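PDB 6W1G: hydroxyglutarate synthase, which catalyses the iron(II)-dependent decarboxylation and hydroxylation of 2-oxoadipate to D-2-hydroxyglutarate, a step of D-lysine catabolism. Local coordinates for residues Ala339-Ala342 against Glu343-Asp346; Arg307-Tyr310 against Asp311-Leu314; Leu441-Tyr444 against Ala445-Glu448. All coordinates share one frame; numbering follows the deposited sequence. Where two conformers were deposited one is given.

Contact 1: residues Ala339-Ala342 against Glu343-Asp346; sequences ANFA and EFPD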
loop_
_atom_site.group_PDB
_atom_site.type_symbol
_atom_site.label_atom_id
_atom_site.label_comp_id
_atom_site.label_asym_id
_atom_site.label_seq_id
_atom_site.Cartn_x
_atom_site.Cartn_y
_atom_site.Cartn_z
ATOM N N ALA A 339 3.708 -23.015 11.572
ATOM C CA ALA A 339 4.590 -24.166 11.461
ATOM C C ALA A 339 5.445 -24.090 10.205
ATOM O O ALA A 339 6.655 -24.321 10.259
ATOM C CB ALA A 339 3.754 -25.441 11.507
ATOM N N ASN A 340 4.841 -23.759 9.067
ATOM C CA ASN A 340 5.585 -23.755 7.816
ATOM C C ASN A 340 6.560 -22.580 7.735
ATOM O O ASN A 340 7.615 -22.708 7.113
ATOM C CB ASN A 340 4.602 -23.731 6.647
ATOM C CG ASN A 340 4.030 -25.107 6.328
ATOM O OD1 ASN A 340 4.632 -25.872 5.583
ATOM N ND2 ASN A 340 2.859 -25.419 6.878
ATOM N N PHE A 341 6.252 -21.454 8.371
ATOM C CA PHE A 341 7.123 -20.282 8.254
ATOM C C PHE A 341 8.252 -20.308 9.267
ATOM O O PHE A 341 9.083 -19.400 9.273
ATOM C CB PHE A 341 6.327 -18.975 8.355
ATOM C CG PHE A 341 5.961 -18.411 7.016
ATOM C CD1 PHE A 341 4.832 -18.853 6.359
ATOM C CD2 PHE A 341 6.750 -17.465 6.410
ATOM C CE1 PHE A 341 4.506 -18.370 5.124
ATOM C CE2 PHE A 341 6.432 -16.963 5.180
ATOM C CZ PHE A 341 5.296 -17.386 4.535
ATOM N N ALA A 342 8.300 -21.340 10.124
ATOM C CA ALA A 342 9.484 -21.531 10.963
ATOM C C ALA A 342 10.773 -21.574 10.149
ATOM O O ALA A 342 11.840 -21.255 10.688
ATOM C CB ALA A 342 9.346 -22.824 11.783
ATOM N N GLU A 343 10.707 -21.970 8.880
ATOM C CA GLU A 343 11.867 -22.049 8.000
ATOM C C GLU A 343 12.352 -20.696 7.488
ATOM O O GLU A 343 13.438 -20.633 6.897
ATOM C CB GLU A 343 11.479 -22.912 6.802
ATOM C CG GLU A 343 12.541 -23.102 5.744
ATOM C CD GLU A 343 12.143 -24.099 4.673
ATOM O OE1 GLU A 343 11.380 -25.045 4.977
ATOM O OE2 GLU A 343 12.605 -23.919 3.528
ATOM N N PHE A 344 11.600 -19.634 7.685
ATOM C CA PHE A 344 12.046 -18.314 7.272
ATOM C C PHE A 344 12.794 -17.695 8.446
ATOM O O PHE A 344 12.176 -17.423 9.482
ATOM C CB PHE A 344 10.862 -17.440 6.869
ATOM C CG PHE A 344 11.257 -16.298 5.959
ATOM C CD1 PHE A 344 12.138 -15.310 6.395
ATOM C CD2 PHE A 344 10.802 -16.236 4.654
ATOM C CE1 PHE A 344 12.544 -14.294 5.548
ATOM C CE2 PHE A 344 11.199 -15.221 3.799
ATOM C CZ PHE A 344 12.062 -14.235 4.248
ATOM N N PRO A 345 14.107 -17.466 8.345
ATOM C CA PRO A 345 14.854 -16.975 9.513
ATOM C C PRO A 345 14.203 -15.750 10.130
ATOM O O PRO A 345 13.797 -14.833 9.412
ATOM C CB PRO A 345 16.230 -16.638 8.938
ATOM C CG PRO A 345 16.382 -17.635 7.817
ATOM C CD PRO A 345 15.003 -17.718 7.196
ATOM N N ASP A 346 14.108 -15.741 11.468
ATOM C CA ASP A 346 13.471 -14.663 12.228
ATOM C C ASP A 346 14.516 -13.980 13.111
ATOM O O ASP A 346 14.260 -13.602 14.256
ATOM C CB ASP A 346 12.256 -15.154 13.025
ATOM C CG ASP A 346 11.373 -14.017 13.510
ATOM O OD1 ASP A 346 11.487 -12.884 12.978
ATOM O OD2 ASP A 346 10.544 -14.268 14.426
HETATM O O HOH W 1 9.082 -25.529 6.352
HETATM O O HOH W 2 11.581 -18.514 11.874
#

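Contact 2: residues Arg307-Tyr310 against Asp311-Leu314; sequences RQLY and DKLL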
loop_
_atom_site.group_PDB
_atom_site.type_symbol
_atom_site.label_atom_id
_atom_site.label_comp_id
_atom_site.label_asym_id
_atom_site.label_seq_id
_atom_site.Cartn_x
_atom_site.Cartn_y
_atom_site.Cartn_z
ATOM N N ARG A 307 11.646 -13.351 -1.438
ATOM C CA ARG A 307 10.309 -13.529 -2.024
ATOM C C ARG A 307 10.092 -14.977 -2.434
ATOM O O ARG A 307 8.997 -15.512 -2.259
ATOM C CB ARG A 307 10.108 -12.577 -3.201
ATOM C CG ARG A 307 9.519 -11.214 -2.819
ATOM C CD ARG A 307 8.031 -11.355 -2.366
ATOM N NE ARG A 307 7.319 -12.122 -3.399
ATOM C CZ ARG A 307 6.871 -11.626 -4.550
ATOM N NH1 ARG A 307 7.018 -10.342 -4.831
ATOM N NH2 ARG A 307 6.269 -12.416 -5.430
ATOM N N GLN A 308 11.115 -15.612 -2.981
ATOM C CA GLN A 308 11.004 -17.019 -3.348
ATOM C C GLN A 308 10.749 -17.897 -2.131
ATOM O O GLN A 308 9.904 -18.800 -2.175
ATOM C CB GLN A 308 12.294 -17.420 -4.043
ATOM C CG GLN A 308 12.448 -16.779 -5.418
ATOM C CD GLN A 308 13.819 -16.961 -6.050
ATOM O OE1 GLN A 308 14.632 -17.766 -5.604
ATOM N NE2 GLN A 308 14.079 -16.192 -7.106
ATOM N N LEU A 309 11.441 -17.625 -1.026
ATOM C CA LEU A 309 11.229 -18.394 0.195
ATOM C C LEU A 309 9.831 -18.154 0.766
ATOM O O LEU A 309 9.124 -19.100 1.123
ATOM C CB LEU A 309 12.347 -18.059 1.183
ATOM C CG LEU A 309 12.274 -18.820 2.492
ATOM C CD1 LEU A 309 12.325 -20.357 2.312
ATOM C CD2 LEU A 309 13.399 -18.347 3.412
ATOM N N TYR A 310 9.402 -16.887 0.818
ATOM C CA TYR A 310 8.061 -16.556 1.256
ATOM C C TYR A 310 7.020 -17.326 0.455
ATOM O O TYR A 310 6.080 -17.926 1.015
ATOM C CB TYR A 310 7.882 -15.019 1.077
ATOM C CG TYR A 310 6.498 -14.573 1.472
ATOM C CD1 TYR A 310 6.218 -14.237 2.788
ATOM C CD2 TYR A 310 5.458 -14.511 0.546
ATOM C CE1 TYR A 310 4.955 -13.887 3.173
ATOM C CE2 TYR A 310 4.174 -14.152 0.938
ATOM C CZ TYR A 310 3.932 -13.845 2.259
ATOM O OH TYR A 310 2.669 -13.472 2.671
ATOM N N ASP A 311 7.115 -17.240 -0.865
ATOM C CA ASP A 311 6.100 -17.865 -1.709
ATOM C C ASP A 311 6.069 -19.370 -1.467
ATOM O O ASP A 311 4.993 -19.986 -1.429
ATOM C CB ASP A 311 6.382 -17.539 -3.179
ATOM C CG ASP A 311 6.268 -16.030 -3.523
ATOM O OD1 ASP A 311 5.791 -15.233 -2.684
ATOM O OD2 ASP A 311 6.663 -15.657 -4.652
ATOM N N LYS A 312 7.248 -19.979 -1.277
ATOM C CA LYS A 312 7.319 -21.424 -1.092
ATOM C C LYS A 312 6.622 -21.848 0.193
ATOM O O LYS A 312 5.879 -22.827 0.221
ATOM C CB LYS A 312 8.779 -21.870 -1.045
ATOM C CG LYS A 312 9.021 -23.362 -0.901
ATOM C CD LYS A 312 10.503 -23.628 -0.902
ATOM C CE LYS A 312 11.064 -23.532 0.501
ATOM N NZ LYS A 312 11.739 -24.810 0.869
ATOM N N LEU A 313 6.890 -21.124 1.274
ATOM C CA LEU A 313 6.315 -21.492 2.558
ATOM C C LEU A 313 4.824 -21.196 2.608
ATOM O O LEU A 313 4.058 -21.932 3.247
ATOM C CB LEU A 313 7.066 -20.785 3.674
ATOM C CG LEU A 313 8.572 -21.071 3.678
ATOM C CD1 LEU A 313 9.266 -20.284 4.752
ATOM C CD2 LEU A 313 8.908 -22.568 3.826
ATOM N N LEU A 314 4.389 -20.113 1.962
ATOM C CA LEU A 314 2.959 -19.833 1.892
ATOM C C LEU A 314 2.246 -20.903 1.079
ATOM O O LEU A 314 1.190 -21.402 1.488
ATOM C CB LEU A 314 2.756 -18.420 1.344
ATOM C CG LEU A 314 1.268 -18.074 1.335
ATOM C CD1 LEU A 314 0.611 -18.004 2.692
ATOM C CD2 LEU A 314 1.109 -16.739 0.599
#

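Contact 3: residues Leu441-Tyr444 against Ala445-Glu448; sequences LALY and AQSE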
loop_
_atom_site.group_PDB
_atom_site.type_symbol
_atom_site.label_atom_id
_atom_site.label_comp_id
_atom_site.label_asym_id
_atom_site.label_seq_id
_atom_site.Cartn_x
_atom_site.Cartn_y
_atom_site.Cartn_z
ATOM N N LEU A 441 11.597 -3.995 -6.427
ATOM C CA LEU A 441 12.846 -4.570 -5.903
ATOM C C LEU A 441 14.065 -3.725 -6.279
ATOM O O LEU A 441 14.999 -3.580 -5.486
ATOM C CB LEU A 441 12.974 -6.015 -6.355
ATOM C CG LEU A 441 11.731 -6.843 -6.003
ATOM C CD1 LEU A 441 11.910 -8.300 -6.369
ATOM C CD2 LEU A 441 11.278 -6.749 -4.542
ATOM N N ALA A 442 14.091 -3.197 -7.499
ATOM C CA ALA A 442 15.166 -2.293 -7.895
ATOM C C ALA A 442 15.164 -1.033 -7.045
ATOM O O ALA A 442 16.238 -0.546 -6.644
ATOM C CB ALA A 442 15.048 -1.953 -9.384
ATOM N N LEU A 443 13.973 -0.522 -6.721
ATOM C CA LEU A 443 13.876 0.670 -5.888
ATOM C C LEU A 443 14.398 0.377 -4.475
ATOM O O LEU A 443 15.084 1.212 -3.872
ATOM C CB LEU A 443 12.418 1.135 -5.823
ATOM C CG LEU A 443 11.852 1.686 -7.126
ATOM C CD1 LEU A 443 10.371 1.957 -6.942
ATOM C CD2 LEU A 443 12.590 2.906 -7.534
ATOM N N TYR A 444 14.081 -0.794 -3.919
ATOM C CA TYR A 444 14.577 -1.139 -2.597
ATOM C C TYR A 444 16.093 -1.287 -2.600
ATOM O O TYR A 444 16.780 -0.836 -1.678
ATOM C CB TYR A 444 13.929 -2.421 -2.083
ATOM C CG TYR A 444 12.449 -2.328 -1.810
ATOM C CD1 TYR A 444 11.905 -1.256 -1.129
ATOM C CD2 TYR A 444 11.607 -3.335 -2.218
ATOM C CE1 TYR A 444 10.535 -1.170 -0.898
ATOM C CE2 TYR A 444 10.229 -3.246 -1.959
ATOM C CZ TYR A 444 9.721 -2.157 -1.323
ATOM O OH TYR A 444 8.372 -2.048 -1.014
ATOM N N ALA A 445 16.637 -1.920 -3.637
ATOM C CA ALA A 445 18.083 -2.051 -3.744
ATOM C C ALA A 445 18.748 -0.690 -3.767
ATOM O O ALA A 445 19.825 -0.508 -3.173
ATOM C CB ALA A 445 18.469 -2.885 -4.967
ATOM N N GLN A 446 18.137 0.256 -4.451
ATOM C CA GLN A 446 18.676 1.613 -4.495
ATOM C C GLN A 446 18.647 2.293 -3.141
ATOM O O GLN A 446 19.595 2.985 -2.754
ATOM C CB GLN A 446 17.947 2.481 -5.533
ATOM C CG GLN A 446 18.211 2.076 -6.941
ATOM C CD GLN A 446 17.503 2.935 -7.956
ATOM O OE1 GLN A 446 16.336 3.234 -7.819
ATOM N NE2 GLN A 446 18.220 3.350 -8.963
ATOM N N SER A 447 17.582 2.121 -2.384
ATOM C CA SER A 447 17.501 2.662 -1.021
ATOM C C SER A 447 18.608 2.104 -0.139
ATOM O O SER A 447 19.269 2.846 0.626
ATOM C CB SER A 447 16.179 2.282 -0.329
ATOM O OG SER A 447 15.015 2.920 -0.799
ATOM N N GLU A 448 18.810 0.778 -0.202
ATOM C CA GLU A 448 19.877 0.167 0.577
ATOM C C GLU A 448 21.230 0.753 0.189
ATOM O O GLU A 448 22.035 1.140 1.062
ATOM C CB GLU A 448 19.811 -1.344 0.329
ATOM C CG GLU A 448 20.850 -2.169 1.019
ATOM C CD GLU A 448 20.622 -3.654 0.761
ATOM O OE1 GLU A 448 20.822 -4.085 -0.372
ATOM O OE2 GLU A 448 20.178 -4.386 1.671
#

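Contact 1: residues Ala339-Ala342 against Glu343-Asp346
Phe341 and Phe344 bracket a type I beta turn, a local contact at the C-terminal end of helix 330-341, where the chain leads into the loop before helix 348-353. One backbone bond closes the turn: Phe344 N donates to Phe341 O at 3.0 Å, nearly straight at the hydrogen (162°). The two aromatic side chains lie side by side and point the same way, meeting where CD2 of Phe341 comes 4.1 Å from CB of Phe344. With CG of Phe344 swung opposite its own backbone N (chi1 -158°), its ring continues away from the turn and packs on Leu309 of helix 304-321 and on Ile262. The Phe341 ring meets that of Tyr310, with the planes at about 60°, so the apolar side of the turn faces the neighbouring helix.

The extended chain of Glu343 leads away from the turn to helix 304-321, where OE2 forms a salt bridge with Lys312. Its second oxygen, OE1, takes a 2.7 Å bond from a water that also donates, at 3.3 Å, to Asn340 O. The carboxylate is thus gripped by two partners, one ionic and one a water shared with the backbone. Another water bridges across the turn, donating to Ala342 O at 3.0 Å and to Phe344 O at 2.7 Å. Asn340 O and Ala342 O, at the helix end and in the turn, thus take water donors, and Phe344 O takes water and Arg258 NH1, while two buried phenyl groups pack the turn against helix 304-321 and the neighbouring loop residues.

Contact 2: residues Arg307-Tyr310 against Asp311-Leu314
Arg307 and Asp311, one helical turn apart, form the ionic part of this contact within helix 304-321. NH2 of Arg307 donates to Asp311 OD2 at 3.4 Å, a weak bond inside a salt bridge. Bends at chi2 and chi3 (-69° and -51°) curl the arginine chain forward along the helix, toward Asp311, bringing OD2 to the guanidinium edge, in its plane, although the two planar groups are turned 52° apart. The other carboxylate oxygen, OD1, lies in the plane of the Tyr310 ring at its edge, 3.3 Å from CD2, where the positive rim of the ring would favour it.

Apolar contacts follow the same spacing. CD1 of Leu309 meets CD1 of Leu313 at 3.9 Å, and CE2 of Tyr310 lies 4.0 Å from CD2 of Leu314, tyrosine and leucine running side by side. Leu314 goes on to touch Tyr333 and Leu337 of helix 330-341.

Beneath the side chains run four backbone bonds, from the N atoms of Asp311, Lys312, Leu313 and Leu314 to the carbonyls four residues earlier. This i to i+4 pattern is that of a regular amphipathic alpha-helix, whose Arg307 side chain comes within about 8 Å of that of the 2-oxoadipate-binding Val402.

Contact 3: residues Leu441-Tyr444 against Ala445-Glu448
The flat amide of Gln446 reaches Leu443 through its oxygen: OE1 lies 3.8 Å from the methyl CD2, the two side chains crossing at a slant. The other flat group, the Tyr444 ring, points away from residues 445-448; of this side chain, CB comes near them, 3.2 Å from Ala445 N. The ring's surroundings are instead Ala301, Leu394 and Arg114, and its OH is hydrogen-bonded to Glu397 N.

Gln446 reaches back along the helix because CG stands opposite its own carbonyl carbon (chi1 -69°) and the chain beyond is extended. CG rests 3.3 Å from Ala442 O, the same carbonyl that accepts the backbone N of Gln446 at 3.0 Å. An alanine here, keeping CB but losing CG and the amide, is likely to leave a gap beside Leu443 CD2 and the Ala442 carbonyl less covered. One residue earlier, CB of Ala445 sits 3.6 Å from both Leu441 O and Ala442 O.

Three more backbone bonds of 3.0 Å complete the set, from Ala445 N to Leu441 O, Ser447 N to Leu443 O and Glu448 N to Tyr444 O. The last is the straightest at the hydrogen, at 168°. Such i to i+4 bonding marks an uninterrupted alpha-helix, here the C-terminal helix 440-458, which through Leu443 and Tyr444 touches Arg114, at the end of strand 108-114 of the mixed sheet that also carries the metal ligand His70.

Along the chain the order is contact 2, contact 1, contact 3, and each is local to one continuous stretch. Contacts 2 and 1 belong to consecutive helices, 304-321 and 330-341; their centres are 10 Å apart and they touch, through a salt bridge and side-chain packing. They thus lie together where these helices pack, well away from the chain's centre. Contact 3, on C-terminal helix 440-458, touches neither: its nearest atoms are about 5 Å from contact 2 and about 12 Å from contact 1. It lies beside the mixed sheet, which supplies the metal ligands His70 and His226; Glu294 of strand 288-298 completes the protein ligands, around nickel in this crystal.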